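Local atomic coordinates of uridylate kinase (Archaeoglobus fulgidus, PDB entry 2IJ9), a protein that probably catalyses the reversible, ATP-dependent phosphorylation of UMP to UDP in the de novo pyrimidine pathway. Residues B[1-13]-B[33-46]. The protein carries 1 engineered substitution. Numbering follows the deposited sequence.
Sequences MKVVLSLGGSVLS and NQVFVVVGGGKLAR. With SO4 (sulfate ion), chain D.
The parallel strands of a beta-alpha-beta crossover, 2-7 and 34-39, pair in register from K2/Q34 to L7/V39 and run into the predicted nucleotide site of this amino acid kinase fold. Their axes approach to 4.7 Å at 20°, and six backbone hydrogen bonds link them before a weak seventh, G40 N to L7 O. F36 N to V3 O (2.7 Å) is nearly straight at 177°. Side chains alternate: V4 CG2 lies by F36 CB on the face backed by helix 117-126, whereas L7 CD1 meets V37 CG1 at 3.7 Å on the face toward L77. Where the pairing begins, the N33 side chain flanks M1, its CG 4.0 Å from M1 CA; a glycine here would probably leave M1 without that neighbour and freer to move. Beyond the strands, R46, extended from CG to NE, sends NH2 to G9 O (3.2 Å); the oxygen lies in the guanidinium plane, but NH2 stands 71° out of the carbonyl plane. G41 N donates to sulfate O2 (2.6 Å) and G42 N to O4 (3.3 Å), with O4 over a guanidinium face. Backbone amides and R46 thus gather round an anion, consistent with a pocket for nucleotide phosphate.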
ATOM      1  N   MET B   1      20.610   4.437  28.653  1.00 98.05           N
ATOM      2  CA  MET B   1      21.061   3.019  28.466  1.00113.31           C
ATOM      3  C   MET B   1      19.881   2.020  28.358  1.00105.90           C
ATOM      4  O   MET B   1      19.920   1.081  27.557  1.00114.48           O
ATOM      5  CB  MET B   1      22.041   2.614  29.576  1.00103.36           C
ATOM      6  CG  MET B   1      22.818   1.340  29.301  1.00116.21           C
ATOM      7  SD  MET B   1      22.769   0.224  30.712  1.00152.04           S
ATOM      8  CE  MET B   1      21.116  -0.475  30.604  1.00132.88           C
ATOM      9  N   LYS B   2      18.842   2.204  29.169  1.00 95.32           N
ATOM     10  CA  LYS B   2      17.583   1.504  28.931  1.00 88.99           C
ATOM     11  C   LYS B   2      16.698   2.416  28.099  1.00 95.07           C
ATOM     12  O   LYS B   2      16.106   3.371  28.615  1.00 99.37           O
ATOM     13  CB  LYS B   2      16.880   1.144  30.235  1.00 85.94           C
ATOM     14  CG  LYS B   2      17.041  -0.296  30.673  1.00 86.36           C
ATOM     15  CD  LYS B   2      16.413  -0.468  32.045  1.00104.00           C
ATOM     16  CE  LYS B   2      16.251  -1.925  32.410  1.00102.03           C
ATOM     17  NZ  LYS B   2      15.643  -2.057  33.753  1.00116.55           N
ATOM     18  N   VAL B   3      16.614   2.127  26.806  1.00 91.38           N
ATOM     19  CA  VAL B   3      15.825   2.960  25.905  1.00 79.75           C
ATOM     20  C   VAL B   3      14.489   2.328  25.567  1.00 74.37           C
ATOM     21  O   VAL B   3      14.435   1.152  25.153  1.00 81.17           O
ATOM     22  CB  VAL B   3      16.547   3.181  24.572  1.00 81.78           C
ATOM     23  CG1 VAL B   3      15.798   4.212  23.735  1.00 81.02           C
ATOM     24  CG2 VAL B   3      17.980   3.610  24.809  1.00 83.10           C
ATOM     25  N   VAL B   4      13.421   3.104  25.745  1.00 58.70           N
ATOM     26  CA  VAL B   4      12.145   2.782  25.106  1.00 66.49           C
ATOM     27  C   VAL B   4      11.997   3.689  23.889  1.00 78.62           C
ATOM     28  O   VAL B   4      11.989   4.917  24.020  1.00 91.71           O
ATOM     29  CB  VAL B   4      10.922   2.984  26.050  1.00 66.93           C
ATOM     30  CG1 VAL B   4       9.587   2.714  25.319  1.00 49.69           C
ATOM     31  CG2 VAL B   4      11.037   2.096  27.259  1.00 58.45           C
ATOM     32  N   LEU B   5      11.901   3.081  22.710  1.00 73.18           N
ATOM     33  CA  LEU B   5      11.647   3.818  21.478  1.00 62.19           C
ATOM     34  C   LEU B   5      10.215   3.599  21.033  1.00 60.70           C
ATOM     35  O   LEU B   5       9.704   2.474  21.059  1.00 70.26           O
ATOM     36  CB  LEU B   5      12.600   3.358  20.375  1.00 45.53           C
ATOM     37  CG  LEU B   5      12.415   3.968  18.989  1.00 70.33           C
ATOM     38  CD1 LEU B   5      12.536   5.467  19.093  1.00 70.17           C
ATOM     39  CD2 LEU B   5      13.430   3.384  17.999  1.00 59.42           C
ATOM     40  N   SER B   6       9.574   4.672  20.605  1.00 62.09           N
ATOM     41  CA  SER B   6       8.214   4.557  20.106  1.00 78.71           C
ATOM     42  C   SER B   6       8.154   4.913  18.619  1.00 86.15           C
ATOM     43  O   SER B   6       8.431   6.045  18.234  1.00101.69           O
ATOM     44  CB  SER B   6       7.273   5.456  20.918  1.00 74.17           C
ATOM     45  OG  SER B   6       5.959   4.925  20.972  1.00 76.05           O
ATOM     46  N   LEU B   7       7.802   3.938  17.789  1.00 69.87           N
ATOM     47  CA  LEU B   7       7.564   4.183  16.384  1.00 56.11           C
ATOM     48  C   LEU B   7       6.069   4.135  16.112  1.00 67.39           C
ATOM     49  O   LEU B   7       5.463   3.072  16.163  1.00 76.54           O
ATOM     50  CB  LEU B   7       8.282   3.136  15.549  1.00 58.09           C
ATOM     51  CG  LEU B   7       9.789   3.090  15.733  1.00 48.99           C
ATOM     52  CD1 LEU B   7      10.289   1.746  15.290  1.00 61.37           C
ATOM     53  CD2 LEU B   7      10.434   4.195  14.912  1.00 76.57           C
ATOM     54  N   GLY B   8       5.480   5.293  15.833  1.00 88.53           N
ATOM     55  CA  GLY B   8       4.041   5.414  15.640  1.00 95.69           C
ATOM     56  C   GLY B   8       3.552   4.986  14.269  1.00114.11           C
ATOM     57  O   GLY B   8       4.289   4.352  13.493  1.00113.29           O
ATOM     58  N   GLY B   9       2.292   5.326  13.984  1.00111.27           N
ATOM     59  CA  GLY B   9       1.670   5.058  12.689  1.00104.93           C
ATOM     60  C   GLY B   9       2.044   6.121  11.678  1.00110.82           C
ATOM     61  O   GLY B   9       1.976   7.320  11.977  1.00107.48           O
ATOM     62  N   SER B  10       2.414   5.661  10.479  1.00123.26           N
ATOM     63  CA  SER B  10       3.059   6.454   9.415  1.00130.46           C
ATOM     64  C   SER B  10       4.564   6.173   9.384  1.00127.26           C
ATOM     65  O   SER B  10       5.161   6.056   8.310  1.00126.08           O
ATOM     66  CB  SER B  10       2.835   7.978   9.552  1.00129.40           C
ATOM     67  OG  SER B  10       1.463   8.321   9.671  1.00132.90           O
ATOM     68  N   VAL B  11       5.151   6.028  10.573  1.00120.14           N
ATOM     69  CA  VAL B  11       6.591   6.239  10.790  1.00110.66           C
ATOM     70  C   VAL B  11       7.533   5.217  10.116  1.00110.86           C
ATOM     71  O   VAL B  11       8.748   5.437  10.063  1.00102.06           O
ATOM     72  CB  VAL B  11       6.904   6.490  12.318  1.00118.81           C
ATOM     73  CG1 VAL B  11       8.323   7.053  12.545  1.00 64.24           C
ATOM     74  CG2 VAL B  11       5.870   7.462  12.920  1.00 86.16           C
ATOM     75  N   LEU B  12       6.974   4.127   9.581  1.00112.20           N
ATOM     76  CA  LEU B  12       7.738   3.203   8.714  1.00113.19           C
ATOM     77  C   LEU B  12       6.904   2.168   7.945  1.00125.79           C
ATOM     78  O   LEU B  12       7.359   1.036   7.743  1.00131.98           O
ATOM     79  CB  LEU B  12       8.858   2.492   9.494  1.00 99.25           C
ATOM     80  CG  LEU B  12       8.594   1.963  10.906  1.00 98.43           C
ATOM     81  CD1 LEU B  12       8.258   0.470  10.937  1.00 75.86           C
ATOM     82  CD2 LEU B  12       9.830   2.224  11.723  1.00124.15           C
ATOM     83  N   SER B  13       5.711   2.561   7.493  1.00132.90           N
ATOM     84  CA  SER B  13       4.770   1.624   6.837  1.00136.73           C
ATOM     85  C   SER B  13       5.348   0.831   5.656  1.00124.89           C
ATOM     86  O   SER B  13       5.294   1.277   4.510  1.00120.09           O
ATOM     87  CB  SER B  13       3.454   2.321   6.431  1.00141.92           C
ATOM     88  OG  SER B  13       2.451   2.197   7.436  1.00125.55           O
ATOM     89  N   ASN B  33      23.652  -0.415  24.279  1.00108.71           N
ATOM     90  CA  ASN B  33      22.582  -0.301  25.272  1.00 91.55           C
ATOM     91  C   ASN B  33      21.506  -1.371  25.189  1.00 91.38           C
ATOM     92  O   ASN B  33      21.666  -2.385  24.495  1.00 90.09           O
ATOM     93  CB  ASN B  33      21.897   1.061  25.150  1.00 98.32           C
ATOM     94  CG  ASN B  33      22.875   2.199  24.972  1.00108.34           C
ATOM     95  OD1 ASN B  33      22.994   2.753  23.878  1.00102.31           O
ATOM     96  ND2 ASN B  33      23.581   2.556  26.043  1.00119.08           N
ATOM     97  N   GLN B  34      20.406  -1.110  25.904  1.00 86.98           N
ATOM     98  CA  GLN B  34      19.238  -1.999  25.990  1.00 87.78           C
ATOM     99  C   GLN B  34      17.980  -1.312  25.449  1.00 92.97           C
ATOM    100  O   GLN B  34      17.477  -0.335  26.033  1.00 91.93           O
ATOM    101  CB  GLN B  34      19.022  -2.448  27.438  1.00 85.16           C
ATOM    102  CG  GLN B  34      17.832  -3.377  27.652  1.00 96.31           C
ATOM    103  CD  GLN B  34      18.048  -4.782  27.106  1.00110.29           C
ATOM    104  OE1 GLN B  34      19.184  -5.224  26.902  1.00104.73           O
ATOM    105  NE2 GLN B  34      16.949  -5.497  26.879  1.00 66.98           N
ATOM    106  N   VAL B  35      17.477  -1.837  24.333  1.00 88.86           N
ATOM    107  CA  VAL B  35      16.423  -1.175  23.569  1.00 81.27           C
ATOM    108  C   VAL B  35      15.107  -1.948  23.558  1.00 84.83           C
ATOM    109  O   VAL B  35      15.051  -3.138  23.224  1.00 79.56           O
ATOM    110  CB  VAL B  35      16.835  -0.944  22.088  1.00 89.58           C
ATOM    111  CG1 VAL B  35      15.761  -0.132  21.351  1.00 71.21           C
ATOM    112  CG2 VAL B  35      18.208  -0.275  21.980  1.00 74.70           C
ATOM    113  N   PHE B  36      14.043  -1.246  23.918  1.00 77.12           N
ATOM    114  CA  PHE B  36      12.707  -1.745  23.703  1.00 67.57           C
ATOM    115  C   PHE B  36      12.094  -0.927  22.583  1.00 69.69           C
ATOM    116  O   PHE B  36      12.260   0.294  22.537  1.00 85.88           O
ATOM    117  CB  PHE B  36      11.885  -1.578  24.976  1.00 85.32           C
ATOM    118  CG  PHE B  36      12.353  -2.440  26.120  1.00105.05           C
ATOM    119  CD1 PHE B  36      11.553  -3.473  26.600  1.00 95.26           C
ATOM    120  CD2 PHE B  36      13.593  -2.214  26.717  1.00 97.79           C
ATOM    121  CE1 PHE B  36      11.984  -4.260  27.647  1.00106.66           C
ATOM    122  CE2 PHE B  36      14.024  -2.997  27.756  1.00 78.79           C
ATOM    123  CZ  PHE B  36      13.216  -4.016  28.226  1.00 92.74           C
ATOM    124  N   VAL B  37      11.398  -1.595  21.670  1.00 66.53           N
ATOM    125  CA  VAL B  37      10.706  -0.913  20.581  1.00 63.72           C
ATOM    126  C   VAL B  37       9.211  -1.220  20.585  1.00 64.12           C
ATOM    127  O   VAL B  37       8.806  -2.383  20.587  1.00 62.18           O
ATOM    128  CB  VAL B  37      11.261  -1.323  19.221  1.00 57.94           C
ATOM    129  CG1 VAL B  37      10.551  -0.542  18.139  1.00 80.90           C
ATOM    130  CG2 VAL B  37      12.758  -1.070  19.143  1.00 73.33           C
ATOM    131  N   VAL B  38       8.397  -0.174  20.585  1.00 58.50           N
ATOM    132  CA  VAL B  38       6.954  -0.330  20.452  1.00 62.61           C
ATOM    133  C   VAL B  38       6.429   0.235  19.113  1.00 72.27           C
ATOM    134  O   VAL B  38       6.319   1.451  18.926  1.00 82.48           O
ATOM    135  CB  VAL B  38       6.216   0.360  21.606  1.00 60.69           C
ATOM    136  CG1 VAL B  38       4.699   0.098  21.519  1.00 61.86           C
ATOM    137  CG2 VAL B  38       6.789  -0.091  22.934  1.00 55.23           C
ATOM    138  N   VAL B  39       6.087  -0.653  18.191  1.00 61.26           N
ATOM    139  CA  VAL B  39       5.561  -0.236  16.906  1.00 58.85           C
ATOM    140  C   VAL B  39       4.033  -0.058  16.951  1.00 64.90           C
ATOM    141  O   VAL B  39       3.339  -0.664  17.760  1.00 83.35           O
ATOM    142  CB  VAL B  39       5.929  -1.238  15.802  1.00 67.79           C
ATOM    143  CG1 VAL B  39       7.355  -1.788  16.006  1.00 51.59           C
ATOM    144  CG2 VAL B  39       4.936  -2.359  15.781  1.00 75.50           C
ATOM    145  N   GLY B  40       3.515   0.790  16.076  1.00 66.98           N
ATOM    146  CA  GLY B  40       2.089   1.039  16.008  1.00 55.11           C
ATOM    147  C   GLY B  40       1.475   0.453  14.753  1.00 70.28           C
ATOM    148  O   GLY B  40       2.171  -0.131  13.917  1.00 69.82           O
ATOM    149  N   GLY B  41       0.163   0.617  14.610  1.00 75.05           N
ATOM    150  CA  GLY B  41      -0.573  -0.038  13.531  1.00 83.66           C
ATOM    151  C   GLY B  41      -0.389   0.500  12.121  1.00 82.72           C
ATOM    152  O   GLY B  41      -0.538  -0.252  11.146  1.00 82.37           O
ATOM    153  N   GLY B  42      -0.093   1.798  12.016  1.00 80.47           N
ATOM    154  CA  GLY B  42       0.134   2.462  10.735  1.00 69.31           C
ATOM    155  C   GLY B  42      -1.056   2.365   9.797  1.00 78.84           C
ATOM    156  O   GLY B  42      -2.226   2.345  10.228  1.00 69.28           O
ATOM    157  N   LYS B  43      -0.747   2.288   8.505  1.00 71.20           N
ATOM    158  CA  LYS B  43      -1.761   2.167   7.463  1.00 88.72           C
ATOM    159  C   LYS B  43      -2.578   0.922   7.783  1.00 81.71           C
ATOM    160  O   LYS B  43      -3.799   0.980   7.963  1.00 69.61           O
ATOM    161  CB  LYS B  43      -1.088   2.039   6.081  1.00 68.63           C
ATOM    162  CG  LYS B  43      -1.989   2.358   4.885  1.00114.37           C
ATOM    163  CD  LYS B  43      -1.284   2.132   3.534  1.00117.49           C
ATOM    164  CE  LYS B  43      -0.374   3.301   3.127  1.00127.06           C
ATOM    165  NZ  LYS B  43      -0.081   3.327   1.651  1.00 85.62           N
ATOM    166  N   LEU B  44      -1.852  -0.183   7.915  1.00 82.53           N
ATOM    167  CA  LEU B  44      -2.401  -1.496   8.198  1.00 73.32           C
ATOM    168  C   LEU B  44      -3.542  -1.495   9.218  1.00 77.02           C
ATOM    169  O   LEU B  44      -4.652  -1.935   8.915  1.00 72.61           O
ATOM    170  CB  LEU B  44      -1.280  -2.414   8.677  1.00 76.55           C
ATOM    171  CG  LEU B  44      -1.677  -3.879   8.800  1.00 76.92           C
ATOM    172  CD1 LEU B  44      -2.169  -4.352   7.462  1.00 52.22           C
ATOM    173  CD2 LEU B  44      -0.512  -4.721   9.274  1.00 69.86           C
ATOM    174  N   ALA B  45      -3.272  -1.004  10.425  1.00 65.72           N
ATOM    175  CA  ALA B  45      -4.311  -0.960  11.432  1.00 54.51           C
ATOM    176  C   ALA B  45      -5.445  -0.055  10.990  1.00 70.07           C
ATOM    177  O   ALA B  45      -6.607  -0.480  11.011  1.00 66.13           O
ATOM    178  CB  ALA B  45      -3.766  -0.522  12.752  1.00 57.90           C
ATOM    179  N   ARG B  46      -5.102   1.167  10.559  1.00 76.11           N
ATOM    180  CA  ARG B  46      -6.105   2.177  10.179  1.00 82.79           C
ATOM    181  C   ARG B  46      -7.060   1.574   9.166  1.00 80.85           C
ATOM    182  O   ARG B  46      -8.286   1.609   9.328  1.00 74.11           O
ATOM    183  CB  ARG B  46      -5.439   3.442   9.613  1.00 76.54           C
ATOM    184  CG  ARG B  46      -4.775   4.313  10.682  1.00111.59           C
ATOM    185  CD  ARG B  46      -4.115   5.564  10.106  1.00 79.27           C
ATOM    186  NE  ARG B  46      -3.213   6.200  11.075  1.00106.28           N
ATOM    187  CZ  ARG B  46      -1.891   6.292  10.930  1.00104.51           C
ATOM    188  NH1 ARG B  46      -1.294   5.803   9.851  1.00 93.99           N
ATOM    189  NH2 ARG B  46      -1.163   6.891  11.863  1.00113.24           N
TER
HETATM  190  S   SO4 D 302      -0.501   3.929  15.594  1.00161.46           S
HETATM  191  O1  SO4 D 302       0.935   4.081  15.776  1.00127.74           O
HETATM  192  O2  SO4 D 302      -0.920   2.585  15.982  1.00157.39           O
HETATM  193  O3  SO4 D 302      -1.178   4.907  16.448  1.00151.56           O
HETATM  194  O4  SO4 D 302      -0.846   4.130  14.188  1.00146.09           O